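Local coordinates for protein polyketide synthase (Synechococcus sp., PDB 4GOX) that probably transfers the sulfo group of PAPS to a hydroxyl of a polyketide intermediate during olefin biosynthesis, and holds the spent cofactor product PAP here, at residues Y151-R156 against T191-I196; Q210-D215 against F298-P303; E55-P60 against S129-S134. All coordinates share one frame; numbering follows the deposited sequence.

Contact 1 of 3, residues Y151-R156 against T191-I196; sequences YIHLVR and TSNRNI. With A3P (adenosine-3'-5'-diphosphate), chain B.
H153 and V155 meet N193 and I196 in a buried helix-on-sheet contact inside the P-loop-like alpha/beta fold of sulfotransferases. Strand 149-155 belongs to the parallel sheet, and helix 181-202 lies against it within the beta-alpha-beta crossover that leads to neighbouring strand 208-212. The two segment axes run roughly antiparallel (148°) and are 9.7 Å apart at their closest. H153 does most of the work. Its imidazole reaches the helix because CG points opposite the main-chain N (chi1 179°). I196 CG2 sits over one face, 3.6 Å from the centroid of the H153 ring in a CH-pi contact. V155 CG2 covers the opposite face, which leaves the ring sandwiched between two methyls. The ring edge is used for polar contacts: H153 NE2 donates to N193 OD1 over 2.8 Å, almost straight at 166°. The proton arrives on a lone pair in the carbonyl plane, and ring and amide are close to coplanar. At the other nitrogen, ND1 is hydrogen-bonded to the hydroxyl of Y208, which pins the ring's rotation from both sides. N193 OD1 takes a second proton from water 1, 2.6 Å away, and the same water donates to L154 O. A looser bridge runs from R156 N to water 2 and weakly on to N193 ND2. Where the strand ends, R156 stretches out fully to the cofactor product, its guanidinium also held by the carbonyls of R34 and L274. R156 NH1 and NH2 both make weak hydrogen bonds to A3P O2', at 3.0 and 3.2 Å.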
loop_
_atom_site.group_PDB
_atom_site.type_symbol
_atom_site.label_atom_id
_atom_site.label_comp_id
_atom_site.label_asym_id
_atom_site.label_seq_id
_atom_site.Cartn_x
_atom_site.Cartn_y
_atom_site.Cartn_z
ATOM N N TYR A 151 -5.567 6.330 -6.514
ATOM C CA TYR A 151 -5.448 5.833 -5.151
ATOM C C TYR A 151 -6.502 4.790 -4.806
ATOM O O TYR A 151 -7.698 5.086 -4.836
ATOM C CB TYR A 151 -5.515 7.005 -4.144
ATOM C CG TYR A 151 -4.561 8.124 -4.485
ATOM C CD1 TYR A 151 -3.195 8.003 -4.235
ATOM C CD2 TYR A 151 -5.008 9.269 -5.133
ATOM C CE1 TYR A 151 -2.308 9.015 -4.583
ATOM C CE2 TYR A 151 -4.128 10.293 -5.474
ATOM C CZ TYR A 151 -2.780 10.153 -5.214
ATOM O OH TYR A 151 -1.934 11.176 -5.538
ATOM N N ILE A 152 -6.046 3.592 -4.417
ATOM C CA ILE A 152 -6.912 2.523 -3.913
ATOM C C ILE A 152 -6.827 2.622 -2.378
ATOM O O ILE A 152 -5.764 2.397 -1.805
ATOM C CB ILE A 152 -6.458 1.134 -4.418
ATOM C CG1 ILE A 152 -6.574 1.040 -5.956
ATOM C CG2 ILE A 152 -7.291 0.019 -3.728
ATOM C CD1 ILE A 152 -5.797 -0.138 -6.550
ATOM N N HIS A 153 -7.918 3.043 -1.734
ATOM C CA HIS A 153 -7.980 3.165 -0.286
ATOM C C HIS A 153 -8.588 1.866 0.256
ATOM O O HIS A 153 -9.800 1.668 0.186
ATOM C CB HIS A 153 -8.838 4.385 0.108
ATOM C CG HIS A 153 -9.004 4.617 1.589
ATOM N ND1 HIS A 153 -9.829 5.626 2.068
ATOM C CD2 HIS A 153 -8.381 4.030 2.640
ATOM C CE1 HIS A 153 -9.722 5.573 3.385
ATOM N NE2 HIS A 153 -8.869 4.620 3.771
ATOM N N LEU A 154 -7.744 0.985 0.781
ATOM C CA LEU A 154 -8.200 -0.292 1.326
ATOM C C LEU A 154 -8.520 -0.094 2.794
ATOM O O LEU A 154 -7.699 0.443 3.536
ATOM C CB LEU A 154 -7.144 -1.398 1.076
ATOM C CG LEU A 154 -7.366 -2.758 1.731
ATOM C CD1 LEU A 154 -8.630 -3.438 1.219
ATOM C CD2 LEU A 154 -6.188 -3.631 1.484
ATOM N N VAL A 155 -9.750 -0.446 3.197
ATOM C CA VAL A 155 -10.225 -0.236 4.570
ATOM C C VAL A 155 -10.617 -1.541 5.209
ATOM O O VAL A 155 -11.277 -2.372 4.567
ATOM C CB VAL A 155 -11.394 0.794 4.678
ATOM C CG1 VAL A 155 -11.630 1.209 6.131
ATOM C CG2 VAL A 155 -11.138 2.035 3.819
ATOM N N ARG A 156 -10.253 -1.699 6.501
ATOM C CA ARG A 156 -10.618 -2.857 7.333
ATOM C C ARG A 156 -11.248 -2.352 8.620
ATOM O O ARG A 156 -10.999 -1.213 9.027
ATOM C CB ARG A 156 -9.423 -3.786 7.604
ATOM C CG ARG A 156 -9.833 -5.131 8.245
ATOM C CD ARG A 156 -8.633 -6.030 8.428
ATOM N NE ARG A 156 -9.014 -7.354 8.911
ATOM C CZ ARG A 156 -8.145 -8.287 9.284
ATOM N NH1 ARG A 156 -6.845 -8.034 9.273
ATOM N NH2 ARG A 156 -8.572 -9.470 9.694
ATOM N N THR A 191 -5.915 7.836 12.145
ATOM C CA THR A 191 -5.050 8.806 11.461
ATOM C C THR A 191 -4.933 8.486 9.967
ATOM O O THR A 191 -5.200 9.358 9.138
ATOM C CB THR A 191 -3.681 8.869 12.152
ATOM O OG1 THR A 191 -3.903 9.197 13.530
ATOM C CG2 THR A 191 -2.720 9.856 11.480
ATOM N N SER A 192 -4.559 7.236 9.642
ATOM C CA SER A 192 -4.387 6.785 8.255
ATOM C C SER A 192 -5.665 6.926 7.461
ATOM O O SER A 192 -5.648 7.504 6.378
ATOM C CB SER A 192 -3.937 5.323 8.194
ATOM O OG SER A 192 -2.665 5.249 8.796
ATOM N N ASN A 193 -6.752 6.351 7.980
ATOM C CA ASN A 193 -8.014 6.355 7.287
ATOM C C ASN A 193 -8.543 7.731 7.057
ATOM O O ASN A 193 -9.000 8.005 5.954
ATOM C CB ASN A 193 -9.010 5.386 7.913
ATOM C CG ASN A 193 -8.644 3.970 7.550
ATOM O OD1 ASN A 193 -8.521 3.646 6.377
ATOM N ND2 ASN A 193 -8.302 3.138 8.527
ATOM N N ARG A 194 -8.382 8.632 8.034
ATOM C CA ARG A 194 -8.822 10.014 7.855
ATOM C C ARG A 194 -7.970 10.733 6.772
ATOM O O ARG A 194 -8.538 11.355 5.869
ATOM C CB ARG A 194 -8.803 10.765 9.192
ATOM C CG ARG A 194 -9.029 12.276 9.089
ATOM C CD ARG A 194 -10.501 12.544 8.932
ATOM N NE ARG A 194 -11.259 12.005 10.064
ATOM C CZ ARG A 194 -12.568 11.778 10.051
ATOM N NH1 ARG A 194 -13.280 12.022 8.958
ATOM N NH2 ARG A 194 -13.170 11.280 11.125
ATOM N N ASN A 195 -6.629 10.587 6.829
ATOM C CA ASN A 195 -5.718 11.204 5.849
ATOM C C ASN A 195 -6.004 10.738 4.419
ATOM O O ASN A 195 -6.085 11.574 3.522
ATOM C CB ASN A 195 -4.255 10.967 6.211
ATOM C CG ASN A 195 -3.785 11.689 7.441
ATOM O OD1 ASN A 195 -4.297 12.721 7.790
ATOM N ND2 ASN A 195 -2.755 11.201 8.094
ATOM N N ILE A 196 -6.203 9.425 4.219
ATOM C CA ILE A 196 -6.472 8.854 2.889
ATOM C C ILE A 196 -7.826 9.313 2.363
ATOM O O ILE A 196 -7.930 9.713 1.198
ATOM C CB ILE A 196 -6.283 7.315 2.805
ATOM C CG1 ILE A 196 -4.894 6.886 3.329
ATOM C CG2 ILE A 196 -6.461 6.845 1.351
ATOM C CD1 ILE A 196 -4.886 5.437 3.799
HETATM P P1 A3P B . -3.405 -11.192 10.642
HETATM O O1P A3P B . -2.899 -10.491 11.879
HETATM O O2P A3P B . -2.380 -12.159 10.086
HETATM O O3P A3P B . -4.824 -11.683 10.714
HETATM P P2 A3P B . -1.413 -6.079 5.885
HETATM O O4P A3P B . -2.027 -4.787 5.429
HETATM O O5P A3P B . -0.470 -6.001 7.047
HETATM O O6P A3P B . -0.919 -6.922 4.732
HETATM O "O5'" A3P B . -2.628 -6.951 6.464
HETATM C "C5'" A3P B . -2.382 -8.142 7.229
HETATM C "C4'" A3P B . -3.689 -8.916 7.374
HETATM O "O4'" A3P B . -4.223 -9.305 6.116
HETATM C "C3'" A3P B . -3.566 -10.226 8.126
HETATM O "O3'" A3P B . -3.523 -10.013 9.533
HETATM C "C2'" A3P B . -4.781 -11.000 7.662
HETATM O "O2'" A3P B . -5.917 -10.787 8.505
HETATM C "C1'" A3P B . -5.078 -10.439 6.281
HETATM N N9 A3P B . -4.727 -11.496 5.304
HETATM C C8 A3P B . -3.460 -11.877 4.975
HETATM N N7 A3P B . -3.479 -12.898 4.089
HETATM C C5 A3P B . -4.773 -13.182 3.852
HETATM C C6 A3P B . -5.494 -14.182 3.042
HETATM N N6 A3P B . -4.783 -15.037 2.284
HETATM N N1 A3P B . -6.851 -14.168 3.056
HETATM C C2 A3P B . -7.556 -13.277 3.799
HETATM N N3 A3P B . -6.962 -12.360 4.597
HETATM C C4 A3P B . -5.602 -12.262 4.657
HETATM O O HOH W 1 -7.186 1.494 5.798
HETATM O O HOH W 2 -7.991 -0.177 7.660
#

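Contact 2 of 3, residues Q210-D215 against F298-P303; sequences QVIYED and FAYDLP. With A3P (adenosine-3'-5'-diphosphate), chain B.
E214 and Y300 are brought together by their torsions: the glutamate chain folds back at chi2 (70°), while the tyrosine, with CG anti to its carbonyl carbon (chi1 -71°), swings its ring in from the opposite direction. The contact joins outermost strand 208-212 of the parallel sheet, and the start of helix 213-218, to the C-terminal tail of the chain. That tail leaves helix 289-297 through a Schellman motif, with A299 at the C-prime position. Y300 OH donates to E214 OE1 over 2.8 Å. The oxygen lies near the plane of the tyrosine ring, and the hydroxyl meets it from above the carboxylate plane, 35° out of it; the two flat groups stand steeply to each other. The second oxygen, E214 OE2, accepts from the backbone N of H157, whose ring meets that of Y300 edge-to-face; both ends of the carboxylate are thus engaged. I212, the N-cap residue of helix 213-218, adds the apolar part. I212 CG2 lies 3.6 Å from Y300 OH, and I212 CD1 is 4.3 Å from F298 CB. Two residues earlier on the strand, the side chain of Q210 crosses F298 at about a right angle, its OE1 3.5 Å from CD1 at the ring edge, while its NE2 is hydrogen-bonded to Y208 OH. F298 also packs on V155 of the adjacent strand 149-155. The neighbouring residue Y213 turns away from the tail into the nucleotide pocket: its OH donates to adenine N3 of A3P, 2.7 Å away.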
loop_
_atom_site.group_PDB
_atom_site.type_symbol
_atom_site.label_atom_id
_atom_site.label_comp_id
_atom_site.label_asym_id
_atom_site.label_seq_id
_atom_site.Cartn_x
_atom_site.Cartn_y
_atom_site.Cartn_z
ATOM N N GLN A 210 -12.446 3.467 -2.725
ATOM C CA GLN A 210 -12.472 2.756 -1.445
ATOM C C GLN A 210 -12.722 1.279 -1.696
ATOM O O GLN A 210 -13.591 0.919 -2.477
ATOM C CB GLN A 210 -13.602 3.267 -0.541
ATOM C CG GLN A 210 -13.213 4.553 0.135
ATOM C CD GLN A 210 -14.265 5.077 1.067
ATOM O OE1 GLN A 210 -15.167 4.356 1.504
ATOM N NE2 GLN A 210 -14.106 6.327 1.460
ATOM N N VAL A 211 -11.983 0.429 -1.018
ATOM C CA VAL A 211 -12.142 -1.020 -1.097
ATOM C C VAL A 211 -12.275 -1.511 0.338
ATOM O O VAL A 211 -11.399 -1.261 1.168
ATOM C CB VAL A 211 -10.941 -1.718 -1.820
ATOM C CG1 VAL A 211 -11.090 -3.232 -1.766
ATOM C CG2 VAL A 211 -10.826 -1.259 -3.270
ATOM N N ILE A 212 -13.360 -2.200 0.625
ATOM C CA ILE A 212 -13.611 -2.761 1.944
ATOM C C ILE A 212 -13.024 -4.166 1.985
ATOM O O ILE A 212 -13.496 -5.054 1.274
ATOM C CB ILE A 212 -15.128 -2.734 2.269
ATOM C CG1 ILE A 212 -15.706 -1.293 2.121
ATOM C CG2 ILE A 212 -15.404 -3.332 3.641
ATOM C CD1 ILE A 212 -15.036 -0.160 3.051
ATOM N N TYR A 213 -11.999 -4.362 2.837
ATOM C CA TYR A 213 -11.324 -5.649 3.035
ATOM C C TYR A 213 -12.328 -6.796 3.210
ATOM O O TYR A 213 -12.141 -7.852 2.594
ATOM C CB TYR A 213 -10.376 -5.584 4.236
ATOM C CG TYR A 213 -9.919 -6.945 4.698
ATOM C CD1 TYR A 213 -8.846 -7.589 4.084
ATOM C CD2 TYR A 213 -10.574 -7.605 5.734
ATOM C CE1 TYR A 213 -8.429 -8.853 4.501
ATOM C CE2 TYR A 213 -10.172 -8.867 6.154
ATOM C CZ TYR A 213 -9.094 -9.485 5.539
ATOM O OH TYR A 213 -8.703 -10.727 5.959
ATOM N N GLU A 214 -13.388 -6.583 4.038
ATOM C CA GLU A 214 -14.444 -7.574 4.316
ATOM C C GLU A 214 -15.148 -7.963 3.024
ATOM O O GLU A 214 -15.394 -9.138 2.832
ATOM C CB GLU A 214 -15.468 -7.065 5.370
ATOM C CG GLU A 214 -14.909 -6.888 6.780
ATOM C CD GLU A 214 -13.919 -5.754 7.031
ATOM O OE1 GLU A 214 -13.758 -4.877 6.154
ATOM O OE2 GLU A 214 -13.287 -5.752 8.111
ATOM N N ASP A 215 -15.401 -7.000 2.101
ATOM C CA ASP A 215 -16.010 -7.326 0.800
ATOM C C ASP A 215 -14.980 -8.077 -0.091
ATOM O O ASP A 215 -15.341 -8.993 -0.800
ATOM C CB ASP A 215 -16.484 -6.050 0.078
ATOM C CG ASP A 215 -17.621 -5.278 0.738
ATOM O OD1 ASP A 215 -17.865 -4.108 0.326
ATOM O OD2 ASP A 215 -18.264 -5.832 1.667
ATOM N N PHE A 298 -17.525 4.295 6.775
ATOM C CA PHE A 298 -17.271 3.088 5.979
ATOM C C PHE A 298 -18.313 2.015 6.164
ATOM O O PHE A 298 -18.079 0.892 5.730
ATOM C CB PHE A 298 -15.880 2.501 6.267
ATOM C CG PHE A 298 -14.759 3.479 6.137
ATOM C CD1 PHE A 298 -14.495 4.101 4.920
ATOM C CD2 PHE A 298 -13.954 3.778 7.223
ATOM C CE1 PHE A 298 -13.456 5.023 4.800
ATOM C CE2 PHE A 298 -12.896 4.683 7.096
ATOM C CZ PHE A 298 -12.668 5.312 5.891
ATOM N N ALA A 299 -19.459 2.359 6.792
ATOM C CA ALA A 299 -20.599 1.464 7.065
ATOM C C ALA A 299 -20.313 0.291 8.029
ATOM O O ALA A 299 -21.071 -0.675 8.041
ATOM C CB ALA A 299 -21.234 0.966 5.766
ATOM N N TYR A 300 -19.262 0.392 8.870
ATOM C CA TYR A 300 -18.974 -0.649 9.866
ATOM C C TYR A 300 -19.900 -0.562 11.073
ATOM O O TYR A 300 -20.294 0.532 11.467
ATOM C CB TYR A 300 -17.540 -0.550 10.361
ATOM C CG TYR A 300 -16.522 -0.970 9.332
ATOM C CD1 TYR A 300 -16.525 -2.258 8.805
ATOM C CD2 TYR A 300 -15.527 -0.090 8.911
ATOM C CE1 TYR A 300 -15.550 -2.665 7.895
ATOM C CE2 TYR A 300 -14.555 -0.485 7.999
ATOM C CZ TYR A 300 -14.573 -1.772 7.492
ATOM O OH TYR A 300 -13.632 -2.137 6.565
ATOM N N ASP A 301 -20.174 -1.721 11.696
ATOM C CA ASP A 301 -21.016 -1.889 12.889
ATOM C C ASP A 301 -20.108 -2.048 14.125
ATOM O O ASP A 301 -19.137 -2.821 14.086
ATOM C CB ASP A 301 -21.914 -3.126 12.707
ATOM C CG ASP A 301 -23.048 -3.263 13.696
ATOM O OD1 ASP A 301 -23.744 -2.244 13.954
ATOM O OD2 ASP A 301 -23.293 -4.402 14.159
ATOM N N LEU A 302 -20.397 -1.277 15.196
ATOM C CA LEU A 302 -19.595 -1.265 16.430
ATOM C C LEU A 302 -20.413 -1.606 17.705
ATOM O O LEU A 302 -21.131 -0.739 18.228
ATOM C CB LEU A 302 -18.847 0.084 16.591
ATOM C CG LEU A 302 -18.118 0.629 15.350
ATOM C CD1 LEU A 302 -17.840 2.084 15.497
ATOM C CD2 LEU A 302 -16.839 -0.154 15.042
ATOM N N PRO A 303 -20.305 -2.857 18.229
ATOM C CA PRO A 303 -21.082 -3.214 19.435
ATOM C C PRO A 303 -20.479 -2.718 20.754
ATOM O O PRO A 303 -19.311 -2.960 21.067
ATOM C CB PRO A 303 -21.181 -4.738 19.362
ATOM C CG PRO A 303 -20.001 -5.170 18.545
ATOM C CD PRO A 303 -19.504 -4.002 17.737
HETATM P P1 A3P B . -3.405 -11.192 10.642
HETATM O O1P A3P B . -2.899 -10.491 11.879
HETATM O O2P A3P B . -2.380 -12.159 10.086
HETATM O O3P A3P B . -4.824 -11.683 10.714
HETATM P P2 A3P B . -1.413 -6.079 5.885
HETATM O O4P A3P B . -2.027 -4.787 5.429
HETATM O O5P A3P B . -0.470 -6.001 7.047
HETATM O O6P A3P B . -0.919 -6.922 4.732
HETATM O "O5'" A3P B . -2.628 -6.951 6.464
HETATM C "C5'" A3P B . -2.382 -8.142 7.229
HETATM C "C4'" A3P B . -3.689 -8.916 7.374
HETATM O "O4'" A3P B . -4.223 -9.305 6.116
HETATM C "C3'" A3P B . -3.566 -10.226 8.126
HETATM O "O3'" A3P B . -3.523 -10.013 9.533
HETATM C "C2'" A3P B . -4.781 -11.000 7.662
HETATM O "O2'" A3P B . -5.917 -10.787 8.505
HETATM C "C1'" A3P B . -5.078 -10.439 6.281
HETATM N N9 A3P B . -4.727 -11.496 5.304
HETATM C C8 A3P B . -3.460 -11.877 4.975
HETATM N N7 A3P B . -3.479 -12.898 4.089
HETATM C C5 A3P B . -4.773 -13.182 3.852
HETATM C C6 A3P B . -5.494 -14.182 3.042
HETATM N N6 A3P B . -4.783 -15.037 2.284
HETATM N N1 A3P B . -6.851 -14.168 3.056
HETATM C C2 A3P B . -7.556 -13.277 3.799
HETATM N N3 A3P B . -6.962 -12.360 4.597
HETATM C C4 A3P B . -5.602 -12.262 4.657
#

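Contact 3 of 3, residues E55-P60 against S129-S134; sequences ELHLLP and SPSYGS
Y132 plugs into the loop E55-P60, and this buried contact ties together the loops that follow two neighbouring parallel strands, 50-51 and 124-129, of the P-loop-like sulfotransferase core. Packing comes first. Y132 CG lies opposite its own carbonyl carbon (chi1 -64°), which sends the ring toward L58 and L59. The ring is sandwiched: S129 CB from its own segment sits over the centre of one face, and L59 CB covers the other in a CH-pi contact, 3.6 Å from the Y132 centroid. P60 crosses the ring at about a right angle, with CD 3.4 Å from Y132 CE1. Away from the ring, the flat end of E55 comes up against P130, OE1 lying 3.4 Å from CD, while K128 forms a salt bridge with that same oxygen. Hydrogen bonds converge on the phenol. Y132 OH accepts from L58 N over 3.0 Å, at 150°, and more weakly from L59 N; D127 OD1 is a further hydrogen-bond partner. With a phenylalanine in place of Y132 the ring packing could persist, but the buried amide of L58 and the carboxylate of D127 would probably lose their shared mate. S129 OG orders the turn that carries Y132, accepting from the backbone N of both S131 and Y132 in an ST turn and ST motif. Waters fill in the remaining links. Water 4 accepts from H57 N and donates weakly to Y132 OH, and water 3 joins E55 OE2 to S131 OG. Water 5 lies in the plane of the H57 ring, 2.7 Å from H57 ND1 and 2.8 Å from S129 OG.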
loop_
_atom_site.group_PDB
_atom_site.type_symbol
_atom_site.label_atom_id
_atom_site.label_comp_id
_atom_site.label_asym_id
_atom_site.label_seq_id
_atom_site.Cartn_x
_atom_site.Cartn_y
_atom_site.Cartn_z
ATOM N N GLU A 55 6.706 -3.539 -0.901
ATOM C CA GLU A 55 6.886 -2.135 -0.489
ATOM C C GLU A 55 8.160 -1.432 -0.961
ATOM O O GLU A 55 9.251 -1.723 -0.459
ATOM C CB GLU A 55 6.745 -1.990 1.034
ATOM C CG GLU A 55 5.296 -1.918 1.474
ATOM C CD GLU A 55 5.004 -2.469 2.850
ATOM O OE1 GLU A 55 4.078 -3.303 2.959
ATOM O OE2 GLU A 55 5.620 -1.993 3.831
ATOM N N LEU A 56 7.999 -0.513 -1.940
ATOM C CA LEU A 56 9.073 0.346 -2.462
ATOM C C LEU A 56 9.526 1.373 -1.426
ATOM O O LEU A 56 10.719 1.686 -1.345
ATOM C CB LEU A 56 8.592 1.052 -3.749
ATOM C CG LEU A 56 8.212 0.114 -4.918
ATOM C CD1 LEU A 56 7.432 0.866 -5.982
ATOM C CD2 LEU A 56 9.477 -0.514 -5.567
ATOM N N HIS A 57 8.566 1.913 -0.617
ATOM C CA HIS A 57 8.834 2.920 0.421
ATOM C C HIS A 57 9.638 4.113 -0.116
ATOM O O HIS A 57 10.737 4.391 0.358
ATOM C CB HIS A 57 9.449 2.304 1.714
ATOM C CG HIS A 57 9.135 3.124 2.940
ATOM N ND1 HIS A 57 7.820 3.400 3.313
ATOM C CD2 HIS A 57 9.969 3.780 3.785
ATOM C CE1 HIS A 57 7.903 4.161 4.393
ATOM N NE2 HIS A 57 9.175 4.419 4.713
ATOM N N LEU A 58 9.110 4.764 -1.167
ATOM C CA LEU A 58 9.756 5.901 -1.854
ATOM C C LEU A 58 9.116 7.270 -1.537
ATOM O O LEU A 58 9.826 8.242 -1.307
ATOM C CB LEU A 58 9.665 5.672 -3.371
ATOM C CG LEU A 58 10.527 4.527 -3.957
ATOM C CD1 LEU A 58 10.105 4.215 -5.406
ATOM C CD2 LEU A 58 12.012 4.897 -3.886
ATOM N N LEU A 59 7.778 7.344 -1.543
ATOM C CA LEU A 59 7.018 8.587 -1.336
ATOM C C LEU A 59 7.414 9.486 -0.147
ATOM O O LEU A 59 7.433 10.699 -0.361
ATOM C CB LEU A 59 5.513 8.305 -1.414
ATOM C CG LEU A 59 4.575 9.471 -1.769
ATOM C CD1 LEU A 59 4.833 9.966 -3.196
ATOM C CD2 LEU A 59 3.133 9.019 -1.685
ATOM N N PRO A 60 7.798 8.977 1.071
ATOM C CA PRO A 60 8.146 9.891 2.186
ATOM C C PRO A 60 9.413 10.713 2.035
ATOM O O PRO A 60 9.696 11.547 2.896
ATOM C CB PRO A 60 8.359 8.933 3.365
ATOM C CG PRO A 60 7.673 7.670 2.999
ATOM C CD PRO A 60 7.798 7.572 1.533
ATOM N N SER A 129 1.494 0.765 0.138
ATOM C CA SER A 129 2.069 1.174 1.408
ATOM C C SER A 129 1.057 1.238 2.542
ATOM O O SER A 129 0.112 2.027 2.465
ATOM C CB SER A 129 2.788 2.510 1.305
ATOM O OG SER A 129 3.152 2.942 2.604
ATOM N N PRO A 130 1.336 0.539 3.673
ATOM C CA PRO A 130 0.471 0.684 4.866
ATOM C C PRO A 130 0.934 1.820 5.803
ATOM O O PRO A 130 0.465 1.927 6.932
ATOM C CB PRO A 130 0.614 -0.672 5.569
ATOM C CG PRO A 130 1.993 -1.190 5.143
ATOM C CD PRO A 130 2.441 -0.425 3.903
ATOM N N SER A 131 1.889 2.643 5.364
ATOM C CA SER A 131 2.410 3.714 6.203
ATOM C C SER A 131 2.348 5.093 5.535
ATOM O O SER A 131 2.272 6.046 6.273
ATOM C CB SER A 131 3.837 3.385 6.673
ATOM O OG SER A 131 4.736 3.433 5.593
ATOM N N TYR A 132 2.284 5.206 4.168
ATOM C CA TYR A 132 2.204 6.553 3.541
ATOM C C TYR A 132 1.036 7.383 4.116
ATOM O O TYR A 132 1.223 8.563 4.374
ATOM C CB TYR A 132 2.048 6.519 2.006
ATOM C CG TYR A 132 3.162 5.948 1.141
ATOM C CD1 TYR A 132 4.437 5.716 1.658
ATOM C CD2 TYR A 132 2.952 5.696 -0.209
ATOM C CE1 TYR A 132 5.448 5.157 0.865
ATOM C CE2 TYR A 132 3.954 5.146 -1.014
ATOM C CZ TYR A 132 5.199 4.878 -0.474
ATOM O OH TYR A 132 6.172 4.376 -1.304
ATOM N N GLY A 133 -0.117 6.757 4.346
ATOM C CA GLY A 133 -1.314 7.444 4.884
ATOM C C GLY A 133 -1.246 7.931 6.314
ATOM O O GLY A 133 -2.087 8.734 6.728
ATOM N N SER A 134 -0.218 7.504 7.087
ATOM C CA SER A 134 -0.033 7.954 8.482
ATOM C C SER A 134 0.335 9.431 8.605
ATOM O O SER A 134 0.228 10.005 9.680
ATOM C CB SER A 134 1.020 7.098 9.182
ATOM O OG SER A 134 0.510 5.779 9.317
HETATM O O HOH W 3 5.568 0.532 5.569
HETATM O O HOH W 4 5.531 1.484 -0.413
HETATM O O HOH W 5 5.760 1.934 2.406
#

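From the N terminus, contact 3 closes first, bringing the loop after strand 50-51 back to the one after strand 124-129 across 68 residues. Contact 1 then closes 34 residues between strand 149-155 and helix 181-202, and contact 2 closes 82 residues between strand 208-212 with its following helix and the C-terminal tail. The three loops run in series; none nests or crosses. Contacts 1 and 3 touch where N195 ND2 reaches G133 O. Contacts 1 and 2 share the sheet: V155 pairs through its backbone with V211 and Y213. Both also reach A3P, whereas contacts 2 and 3 stay about 11 Å apart at their nearest atoms.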